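Local coordinates for protein diguanylate cyclase (Vibrio cholerae serotype O1, PDB 6EIB) that makes the second messenger cyclic di-GMP from two molecules of GTP through its GGEEF domain and takes part in biofilm formation, at residues 29-39 against 117-126; 64-73 against 81-89. One frame throughout, in Å; residues are numbered along the deposited sequence.

Both contacts belong to the central sheet of the GGEEF catalytic domain, and their centres lie 10 Å apart. Contact 1 pairs the inner strands 31-38 and 119-125; contact 2 joins the end of helix 50-67 and the start of the edge strand 73-76 to strand 81-87. Strand 81-87 flanks strand 31-38 on the side away from 119-125, and Ile34 N lies 2.8 Å from Ile84 O, a probable hydrogen bond that ties the two contacts together. Along the chain, contact 2 is nested within the loop closed by contact 1. The probable magnesium site draws on Asp37 and Ile38 of contact 1 and on Glu80, just before segment 81-89.

Contact 1: 29-39 against 117-126; sequences QPLSCISIDID and IYLCAGVSSL. With SO4 (sulfate ion), chain E.
Leu31 to Asp39 and Tyr118 to Leu126 run antiparallel, joined by eight backbone hydrogen bonds. Cys33/Ser124, Ser35/Gly122 and Asp37/Cys120 are the hydrogen-bonded pairs, each bonded twice; the Ser35 N to Gly122 O bond is nearly straight, 2.8 Å at 169°. At the ends, Leu126 N gives to Leu31 O and Asp39 N to Tyr118 O.

Apolar contacts gather on the face carrying Ile34, Ile36, Ile38, Leu119, Ala121 and Val123. Branched residues suit a strand here, each isoleucine offering two arms. With CG1 beside its own backbone N (chi1 -73°), Ile36 rests CG1 on Ala121 CB at 3.9 Å and lays CG2 across Leu119 CD1 at 3.8 Å; the single methyl of Ala121 is touched by two isoleucines, Ile34 CG2 approaching it as well. Beyond them, Ile38 CG2 meets Ile117 CG2 at 3.8 Å.

Polar groups mark the other face and the ends. Ser35 and Ser124 turn to helix 133-148, where Ser140 and Arg139 bind their hydroxyls. The Asp39 carboxylate sits over the 118-119 backbone, with OD1 3.7 Å from Cys120 SG, while OD2 accepts from Asn153 N. Ser125 OG donates at 2.7 Å to O1 of a sulfate that probably came from the crystallisation liquor, and a water links that oxygen to Leu31 N and Leu126 O.

These are central strands of the GGDEF fold, which is shared with the catalytic domains of nucleotide cyclases. Asp37 and Ile38, by similarity magnesium ligands, lie where the backbone pairs with Cys120 and Leu119, close to Glu80, the predicted proton acceptor.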
loop_
_atom_site.group_PDB
_atom_site.type_symbol
_atom_site.label_atom_id
_atom_site.label_comp_id
_atom_site.label_asym_id
_atom_site.label_seq_id
_atom_site.Cartn_x
_atom_site.Cartn_y
_atom_site.Cartn_z
ATOM N N GLN A 29 -12.069 13.018 -11.407
ATOM C CA GLN A 29 -11.351 11.812 -11.760
ATOM C C GLN A 29 -11.403 10.837 -10.583
ATOM O O GLN A 29 -11.421 11.269 -9.402
ATOM C CB GLN A 29 -9.893 12.142 -12.108
ATOM C CG GLN A 29 -9.715 13.065 -13.337
ATOM C CD GLN A 29 -8.260 13.510 -13.506
ATOM O OE1 GLN A 29 -7.430 13.311 -12.608
ATOM N NE2 GLN A 29 -7.948 14.090 -14.645
ATOM N N PRO A 30 -11.334 9.532 -10.881
ATOM C CA PRO A 30 -11.282 8.587 -9.750
ATOM C C PRO A 30 -9.930 8.669 -9.054
ATOM O O PRO A 30 -8.924 8.987 -9.691
ATOM C CB PRO A 30 -11.493 7.226 -10.412
ATOM C CG PRO A 30 -11.006 7.412 -11.869
ATOM C CD PRO A 30 -11.367 8.867 -12.197
ATOM N N LEU A 31 -9.885 8.350 -7.759
ATOM C CA LEU A 31 -8.645 8.445 -7.010
ATOM C C LEU A 31 -8.582 7.256 -6.074
ATOM O O LEU A 31 -9.355 7.214 -5.137
ATOM C CB LEU A 31 -8.607 9.734 -6.162
ATOM C CG LEU A 31 -7.420 9.962 -5.225
ATOM C CD1 LEU A 31 -6.123 10.078 -5.987
ATOM C CD2 LEU A 31 -7.598 11.193 -4.321
ATOM N N SER A 32 -7.605 6.376 -6.242
ATOM C CA SER A 32 -7.572 5.140 -5.434
ATOM C C SER A 32 -6.470 5.122 -4.392
ATOM O O SER A 32 -5.456 5.815 -4.502
ATOM C CB SER A 32 -7.426 3.911 -6.347
ATOM O OG SER A 32 -8.603 3.671 -7.106
ATOM N N CYS A 33 -6.678 4.303 -3.353
ATOM C CA CYS A 33 -5.781 4.306 -2.238
ATOM C C CYS A 33 -5.553 2.865 -1.806
ATOM O O CYS A 33 -6.519 2.147 -1.598
ATOM C CB CYS A 33 -6.400 5.129 -1.101
ATOM S SG CYS A 33 -5.394 5.228 0.359
ATOM N N ILE A 34 -4.296 2.444 -1.711
ATOM C CA ILE A 34 -3.980 1.076 -1.226
ATOM C C ILE A 34 -3.193 1.156 0.045
ATOM O O ILE A 34 -2.159 1.822 0.086
ATOM C CB ILE A 34 -3.117 0.266 -2.225
ATOM C CG1 ILE A 34 -3.774 0.204 -3.608
ATOM C CG2 ILE A 34 -2.891 -1.173 -1.665
ATOM C CD1 ILE A 34 -2.764 -0.222 -4.772
ATOM N N SER A 35 -3.658 0.455 1.070
ATOM C CA SER A 35 -2.942 0.341 2.324
ATOM C C SER A 35 -2.336 -1.031 2.431
ATOM O O SER A 35 -3.027 -2.014 2.207
ATOM C CB SER A 35 -3.881 0.552 3.528
ATOM O OG SER A 35 -4.410 1.861 3.513
ATOM N N ILE A 36 -1.050 -1.102 2.729
ATOM C CA ILE A 36 -0.333 -2.373 2.744
ATOM C C ILE A 36 0.346 -2.532 4.061
ATOM O O ILE A 36 0.884 -1.572 4.577
ATOM C CB ILE A 36 0.706 -2.449 1.599
ATOM C CG1 ILE A 36 -0.016 -2.623 0.270
ATOM C CG2 ILE A 36 1.678 -3.634 1.813
ATOM C CD1 ILE A 36 0.899 -2.493 -0.952
ATOM N N ASP A 37 0.267 -3.729 4.649
ATOM C CA ASP A 37 1.016 -3.997 5.859
ATOM C C ASP A 37 1.741 -5.325 5.665
ATOM O O ASP A 37 1.153 -6.320 5.266
ATOM C CB ASP A 37 0.104 -4.028 7.086
ATOM C CG ASP A 37 0.889 -3.958 8.398
ATOM O OD1 ASP A 37 1.485 -2.891 8.689
ATOM O OD2 ASP A 37 0.848 -4.926 9.178
ATOM N N ILE A 38 3.031 -5.310 5.941
ATOM C CA ILE A 38 3.842 -6.506 5.850
ATOM C C ILE A 38 3.538 -7.442 7.018
ATOM O O ILE A 38 3.519 -6.998 8.188
ATOM C CB ILE A 38 5.316 -6.147 5.839
ATOM C CG1 ILE A 38 5.608 -5.255 4.604
ATOM C CG2 ILE A 38 6.175 -7.433 5.856
ATOM C CD1 ILE A 38 7.021 -4.657 4.600
ATOM N N ASP A 39 3.291 -8.715 6.707
ATOM C CA ASP A 39 2.953 -9.704 7.749
ATOM C C ASP A 39 4.193 -10.114 8.506
ATOM O O ASP A 39 5.233 -10.343 7.893
ATOM C CB ASP A 39 2.298 -10.960 7.143
ATOM C CG ASP A 39 0.903 -10.692 6.567
ATOM O OD1 ASP A 39 0.055 -10.198 7.337
ATOM O OD2 ASP A 39 0.674 -10.959 5.335
ATOM N N ILE A 117 8.133 -13.928 2.608
ATOM C CA ILE A 117 7.468 -12.904 3.404
ATOM C C ILE A 117 6.190 -12.486 2.677
ATOM O O ILE A 117 6.161 -12.454 1.441
ATOM C CB ILE A 117 8.403 -11.690 3.637
ATOM C CG1 ILE A 117 9.762 -12.171 4.129
ATOM C CG2 ILE A 117 7.820 -10.682 4.652
ATOM C CD1 ILE A 117 10.780 -11.040 4.309
ATOM N N TYR A 118 5.157 -12.123 3.437
ATOM C CA TYR A 118 3.832 -11.873 2.881
ATOM C C TYR A 118 3.309 -10.497 3.334
ATOM O O TYR A 118 3.820 -9.909 4.293
ATOM C CB TYR A 118 2.854 -13.003 3.313
ATOM C CG TYR A 118 3.348 -14.397 2.971
ATOM C CD1 TYR A 118 3.059 -14.961 1.733
ATOM C CD2 TYR A 118 4.139 -15.134 3.859
ATOM C CE1 TYR A 118 3.524 -16.232 1.389
ATOM C CE2 TYR A 118 4.637 -16.427 3.493
ATOM C CZ TYR A 118 4.307 -16.945 2.268
ATOM O OH TYR A 118 4.747 -18.194 1.859
ATOM N N LEU A 119 2.278 -10.000 2.661
ATOM C CA LEU A 119 1.691 -8.724 3.043
ATOM C C LEU A 119 0.187 -8.831 2.908
ATOM O O LEU A 119 -0.300 -9.776 2.291
ATOM C CB LEU A 119 2.274 -7.582 2.166
ATOM C CG LEU A 119 2.058 -7.570 0.646
ATOM C CD1 LEU A 119 0.683 -7.003 0.265
ATOM C CD2 LEU A 119 3.172 -6.761 -0.023
ATOM N N CYS A 120 -0.558 -7.898 3.501
ATOM C CA CYS A 120 -1.996 -7.808 3.247
ATOM C C CYS A 120 -2.231 -6.426 2.694
ATOM O O CYS A 120 -1.411 -5.548 2.914
ATOM C CB CYS A 120 -2.838 -7.998 4.510
ATOM S SG CYS A 120 -2.808 -9.728 5.096
ATOM N N ALA A 121 -3.359 -6.228 2.023
ATOM C CA ALA A 121 -3.635 -4.923 1.440
ATOM C C ALA A 121 -5.106 -4.641 1.544
ATOM O O ALA A 121 -5.936 -5.563 1.457
ATOM C CB ALA A 121 -3.168 -4.865 -0.067
ATOM N N GLY A 122 -5.440 -3.371 1.763
ATOM C CA GLY A 122 -6.831 -2.972 1.715
ATOM C C GLY A 122 -6.910 -1.870 0.657
ATOM O O GLY A 122 -5.981 -1.057 0.542
ATOM N N VAL A 123 -8.011 -1.819 -0.075
ATOM C CA VAL A 123 -8.162 -0.857 -1.186
ATOM C C VAL A 123 -9.457 -0.045 -1.136
ATOM O O VAL A 123 -10.541 -0.578 -0.894
ATOM C CB VAL A 123 -8.146 -1.582 -2.532
ATOM C CG1 VAL A 123 -8.119 -0.574 -3.672
ATOM C CG2 VAL A 123 -6.968 -2.553 -2.601
ATOM N N SER A 124 -9.372 1.257 -1.386
ATOM C CA SER A 124 -10.594 1.996 -1.544
ATOM C C SER A 124 -10.310 3.113 -2.508
ATOM O O SER A 124 -9.222 3.186 -3.099
ATOM C CB SER A 124 -11.103 2.561 -0.197
ATOM O OG SER A 124 -12.466 3.006 -0.308
ATOM N N SER A 125 -11.279 4.003 -2.642
ATOM C CA SER A 125 -11.098 5.151 -3.509
ATOM C C SER A 125 -12.000 6.311 -3.095
ATOM O O SER A 125 -12.917 6.142 -2.291
ATOM C CB SER A 125 -11.366 4.763 -4.954
ATOM O OG SER A 125 -12.730 4.466 -5.135
ATOM N N LEU A 126 -11.774 7.482 -3.692
ATOM C CA LEU A 126 -12.584 8.664 -3.379
ATOM C C LEU A 126 -14.067 8.368 -3.617
ATOM O O LEU A 126 -14.422 7.801 -4.655
ATOM C CB LEU A 126 -12.149 9.848 -4.256
ATOM C CG LEU A 126 -12.936 11.165 -4.228
ATOM C CD1 LEU A 126 -12.731 11.870 -2.939
ATOM C CD2 LEU A 126 -12.566 12.051 -5.427
HETATM S S SO4 E . -14.098 4.611 -8.768
HETATM O O1 SO4 E . -13.235 5.094 -7.695
HETATM O O2 SO4 E . -13.423 3.535 -9.477
HETATM O O3 SO4 E . -15.362 4.129 -8.229
HETATM O O4 SO4 E . -14.331 5.703 -9.740
HETATM O O HOH W 1 -12.770 7.561 -6.915
HETATM O O HOH W 2 5.492 -12.781 6.353
#

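Contact 2: 64-73 against 81-89; sequences FQSVISDHHF and EFIIVLENT
Phe73 and Val85 form an antiparallel hydrogen-bonded pair, Phe73 N to Val85 O and Val85 N to Phe73 O both 2.9 Å at 168°. This is the start of the beta hairpin of the GGDEF fold, whose GGEEF signature runs through the turn into strand 81-87 at Glu81 and Phe82.

Apolar residues seal helix 50-67 onto the sheet. Phe64 is the broad plate: Ile84 CD1 sits over the centre of one ring face, a CH-pi contact 3.6 Å from the centroid. The ring edge points at the face of Phe82 in a T-shaped stack, planes 78° apart. Where the helix gives way to loop, Ile68 and Ile84 reach toward each other, Ile68 CD1 touching the CG2 branch of Ile84, and Ile68 CG2 lies 3.6 Å from Leu86 CD2.

The loop is braced by His72. With CG lying between its backbone N and carbonyl carbon (chi1 66°), ND1 donates to Asp70 O a hydrogen bond of 3.0 Å, almost in the ring plane, while CB packs on Leu86 CD2.

On the opposite sheet face, Phe73 brings its ring rim to Val85 CG1. Glu87, salt-bridged through OE2 to Arg23 of helix 10-27, places OE1 3.3 Å from Phe73 CZ.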
loop_
_atom_site.group_PDB
_atom_site.type_symbol
_atom_site.label_atom_id
_atom_site.label_comp_id
_atom_site.label_asym_id
_atom_site.label_seq_id
_atom_site.Cartn_x
_atom_site.Cartn_y
_atom_site.Cartn_z
ATOM N N PHE A 64 6.747 -1.703 -5.891
ATOM C CA PHE A 64 5.657 -0.795 -6.233
ATOM C C PHE A 64 5.897 -0.182 -7.615
ATOM O O PHE A 64 4.995 -0.147 -8.455
ATOM C CB PHE A 64 5.517 0.333 -5.209
ATOM C CG PHE A 64 5.130 -0.122 -3.830
ATOM C CD1 PHE A 64 4.488 -1.333 -3.632
ATOM C CD2 PHE A 64 5.367 0.702 -2.740
ATOM C CE1 PHE A 64 4.107 -1.734 -2.355
ATOM C CE2 PHE A 64 4.994 0.318 -1.451
ATOM C CZ PHE A 64 4.359 -0.898 -1.261
ATOM N N GLN A 65 7.110 0.313 -7.824
ATOM C CA GLN A 65 7.515 0.903 -9.101
ATOM C C GLN A 65 7.381 -0.039 -10.292
ATOM O O GLN A 65 6.895 0.353 -11.354
ATOM C CB GLN A 65 8.963 1.382 -9.033
ATOM C CG GLN A 65 9.231 2.618 -8.198
ATOM C CD GLN A 65 10.723 2.977 -8.179
ATOM O OE1 GLN A 65 11.387 2.848 -7.145
ATOM N NE2 GLN A 65 11.262 3.370 -9.338
ATOM N N SER A 66 7.869 -1.262 -10.116
ATOM C CA SER A 66 7.879 -2.278 -11.167
ATOM C C SER A 66 6.472 -2.666 -11.598
ATOM O O SER A 66 6.187 -2.807 -12.796
ATOM C CB SER A 66 8.627 -3.520 -10.676
ATOM O OG SER A 66 8.434 -4.610 -11.561
ATOM N N VAL A 67 5.612 -2.865 -10.606
ATOM C CA VAL A 67 4.242 -3.289 -10.844
ATOM C C VAL A 67 3.341 -2.135 -11.304
ATOM O O VAL A 67 2.490 -2.322 -12.163
ATOM C CB VAL A 67 3.646 -3.944 -9.579
ATOM C CG1 VAL A 67 2.155 -4.160 -9.739
ATOM C CG2 VAL A 67 4.380 -5.251 -9.265
ATOM N N ILE A 68 3.506 -0.956 -10.708
ATOM C CA ILE A 68 2.694 0.189 -11.092
ATOM C C ILE A 68 3.526 1.113 -11.973
ATOM O O ILE A 68 4.212 2.015 -11.486
ATOM C CB ILE A 68 2.188 0.969 -9.869
ATOM C CG1 ILE A 68 1.611 0.012 -8.814
ATOM C CG2 ILE A 68 1.200 2.030 -10.281
ATOM C CD1 ILE A 68 1.287 0.706 -7.503
ATOM N N SER A 69 3.434 0.924 -13.279
ATOM C CA SER A 69 4.261 1.717 -14.176
ATOM C C SER A 69 3.756 3.163 -14.209
ATOM O O SER A 69 4.557 4.099 -14.268
ATOM C CB SER A 69 4.289 1.099 -15.577
ATOM O OG SER A 69 2.979 0.961 -16.093
ATOM N N ASP A 70 2.440 3.352 -14.202
ATOM C CA ASP A 70 1.902 4.711 -14.188
ATOM C C ASP A 70 2.122 5.469 -12.880
ATOM O O ASP A 70 2.211 4.875 -11.787
ATOM C CB ASP A 70 0.419 4.730 -14.526
ATOM C CG ASP A 70 0.165 4.558 -16.004
ATOM O OD1 ASP A 70 1.002 5.032 -16.810
ATOM O OD2 ASP A 70 -0.893 3.994 -16.363
ATOM N N HIS A 71 2.152 6.797 -13.019
ATOM C CA HIS A 71 2.355 7.719 -11.905
ATOM C C HIS A 71 1.516 7.327 -10.693
ATOM O O HIS A 71 0.390 6.833 -10.824
ATOM C CB HIS A 71 2.022 9.165 -12.319
ATOM C CG HIS A 71 2.385 10.190 -11.280
ATOM N ND1 HIS A 71 3.690 10.455 -10.917
ATOM C CD2 HIS A 71 1.609 10.995 -10.511
ATOM C CE1 HIS A 71 3.702 11.385 -9.974
ATOM N NE2 HIS A 71 2.453 11.731 -9.713
ATOM N N HIS A 72 2.107 7.525 -9.520
ATOM C CA HIS A 72 1.519 7.114 -8.257
ATOM C C HIS A 72 2.352 7.756 -7.172
ATOM O O HIS A 72 3.480 8.181 -7.435
ATOM C CB HIS A 72 1.507 5.589 -8.153
ATOM C CG HIS A 72 2.868 4.971 -8.068
ATOM N ND1 HIS A 72 3.577 4.570 -9.181
ATOM C CD2 HIS A 72 3.588 4.555 -6.994
ATOM C CE1 HIS A 72 4.720 4.027 -8.799
ATOM N NE2 HIS A 72 4.740 3.988 -7.474
ATOM N N PHE A 73 1.793 7.859 -5.970
ATOM C CA PHE A 73 2.514 8.378 -4.823
ATOM C C PHE A 73 2.668 7.244 -3.831
ATOM O O PHE A 73 1.769 6.423 -3.752
ATOM C CB PHE A 73 1.769 9.532 -4.146
ATOM C CG PHE A 73 1.396 10.650 -5.076
ATOM C CD1 PHE A 73 2.374 11.492 -5.597
ATOM C CD2 PHE A 73 0.071 10.877 -5.405
ATOM C CE1 PHE A 73 2.025 12.567 -6.451
ATOM C CE2 PHE A 73 -0.288 11.949 -6.261
ATOM C CZ PHE A 73 0.681 12.775 -6.778
ATOM N N GLU A 81 3.841 -0.338 7.387
ATOM C CA GLU A 81 2.615 -0.039 6.664
ATOM C C GLU A 81 2.921 0.997 5.593
ATOM O O GLU A 81 3.613 1.976 5.844
ATOM C CB GLU A 81 1.492 0.479 7.580
ATOM C CG GLU A 81 0.122 0.634 6.839
ATOM C CD GLU A 81 -0.961 1.328 7.703
ATOM O OE1 GLU A 81 -0.900 1.130 8.939
ATOM O OE2 GLU A 81 -1.819 2.103 7.154
ATOM N N PHE A 82 2.408 0.750 4.407
ATOM C CA PHE A 82 2.571 1.657 3.278
ATOM C C PHE A 82 1.242 2.075 2.767
ATOM O O PHE A 82 0.223 1.396 2.972
ATOM C CB PHE A 82 3.352 0.996 2.120
ATOM C CG PHE A 82 4.793 0.770 2.422
ATOM C CD1 PHE A 82 5.208 -0.357 3.151
ATOM C CD2 PHE A 82 5.742 1.688 1.999
ATOM C CE1 PHE A 82 6.557 -0.555 3.433
ATOM C CE2 PHE A 82 7.079 1.503 2.275
ATOM C CZ PHE A 82 7.497 0.374 2.989
ATOM N N ILE A 83 1.261 3.192 2.059
ATOM C CA ILE A 83 0.098 3.625 1.353
ATOM C C ILE A 83 0.519 3.956 -0.080
ATOM O O ILE A 83 1.583 4.537 -0.296
ATOM C CB ILE A 83 -0.511 4.825 2.088
ATOM C CG1 ILE A 83 -1.793 5.333 1.442
ATOM C CG2 ILE A 83 0.471 5.951 2.081
ATOM C CD1 ILE A 83 -2.489 6.389 2.391
ATOM N N ILE A 84 -0.306 3.556 -1.039
ATOM C CA ILE A 84 -0.111 3.937 -2.429
ATOM C C ILE A 84 -1.335 4.693 -2.897
ATOM O O ILE A 84 -2.467 4.219 -2.764
ATOM C CB ILE A 84 0.132 2.722 -3.314
ATOM C CG1 ILE A 84 1.332 1.943 -2.790
ATOM C CG2 ILE A 84 0.397 3.137 -4.793
ATOM C CD1 ILE A 84 1.457 0.584 -3.422
ATOM N N VAL A 85 -1.091 5.864 -3.475
ATOM C CA VAL A 85 -2.173 6.682 -3.981
ATOM C C VAL A 85 -2.107 6.743 -5.470
ATOM O O VAL A 85 -1.054 7.093 -6.015
ATOM C CB VAL A 85 -2.108 8.114 -3.393
ATOM C CG1 VAL A 85 -3.168 9.041 -4.066
ATOM C CG2 VAL A 85 -2.279 8.050 -1.860
ATOM N N LEU A 86 -3.207 6.390 -6.139
ATOM C CA LEU A 86 -3.195 6.310 -7.614
ATOM C C LEU A 86 -4.151 7.324 -8.246
ATOM O O LEU A 86 -5.364 7.176 -8.150
ATOM C CB LEU A 86 -3.556 4.906 -8.100
ATOM C CG LEU A 86 -2.782 3.629 -7.740
ATOM C CD1 LEU A 86 -3.580 2.411 -8.162
ATOM C CD2 LEU A 86 -1.480 3.561 -8.495
ATOM N N GLU A 87 -3.618 8.378 -8.850
ATOM C CA GLU A 87 -4.492 9.359 -9.524
ATOM C C GLU A 87 -5.160 8.814 -10.780
ATOM O O GLU A 87 -4.602 7.968 -11.485
ATOM C CB GLU A 87 -3.724 10.633 -9.857
ATOM C CG GLU A 87 -3.297 11.428 -8.640
ATOM C CD GLU A 87 -2.843 12.842 -9.026
ATOM O OE1 GLU A 87 -1.615 13.053 -9.113
ATOM O OE2 GLU A 87 -3.697 13.736 -9.253
ATOM N N ASN A 88 -6.357 9.314 -11.052
ATOM C CA ASN A 88 -7.102 8.927 -12.242
ATOM C C ASN A 88 -7.127 7.402 -12.413
ATOM O O ASN A 88 -6.875 6.873 -13.508
ATOM C CB ASN A 88 -6.523 9.611 -13.501
ATOM C CG ASN A 88 -7.541 9.707 -14.597
ATOM O OD1 ASN A 88 -8.741 9.758 -14.317
ATOM N ND2 ASN A 88 -7.084 9.777 -15.855
ATOM N N THR A 89 -7.417 6.709 -11.310
ATOM C CA THR A 89 -7.425 5.257 -11.278
ATOM C C THR A 89 -8.660 4.750 -10.542
ATOM O O THR A 89 -8.951 5.165 -9.400
ATOM C CB THR A 89 -6.159 4.720 -10.599
ATOM O OG1 THR A 89 -5.012 5.170 -11.334
ATOM C CG2 THR A 89 -6.157 3.180 -10.579
HETATM O O HOH W 3 -0.842 8.739 -9.387
#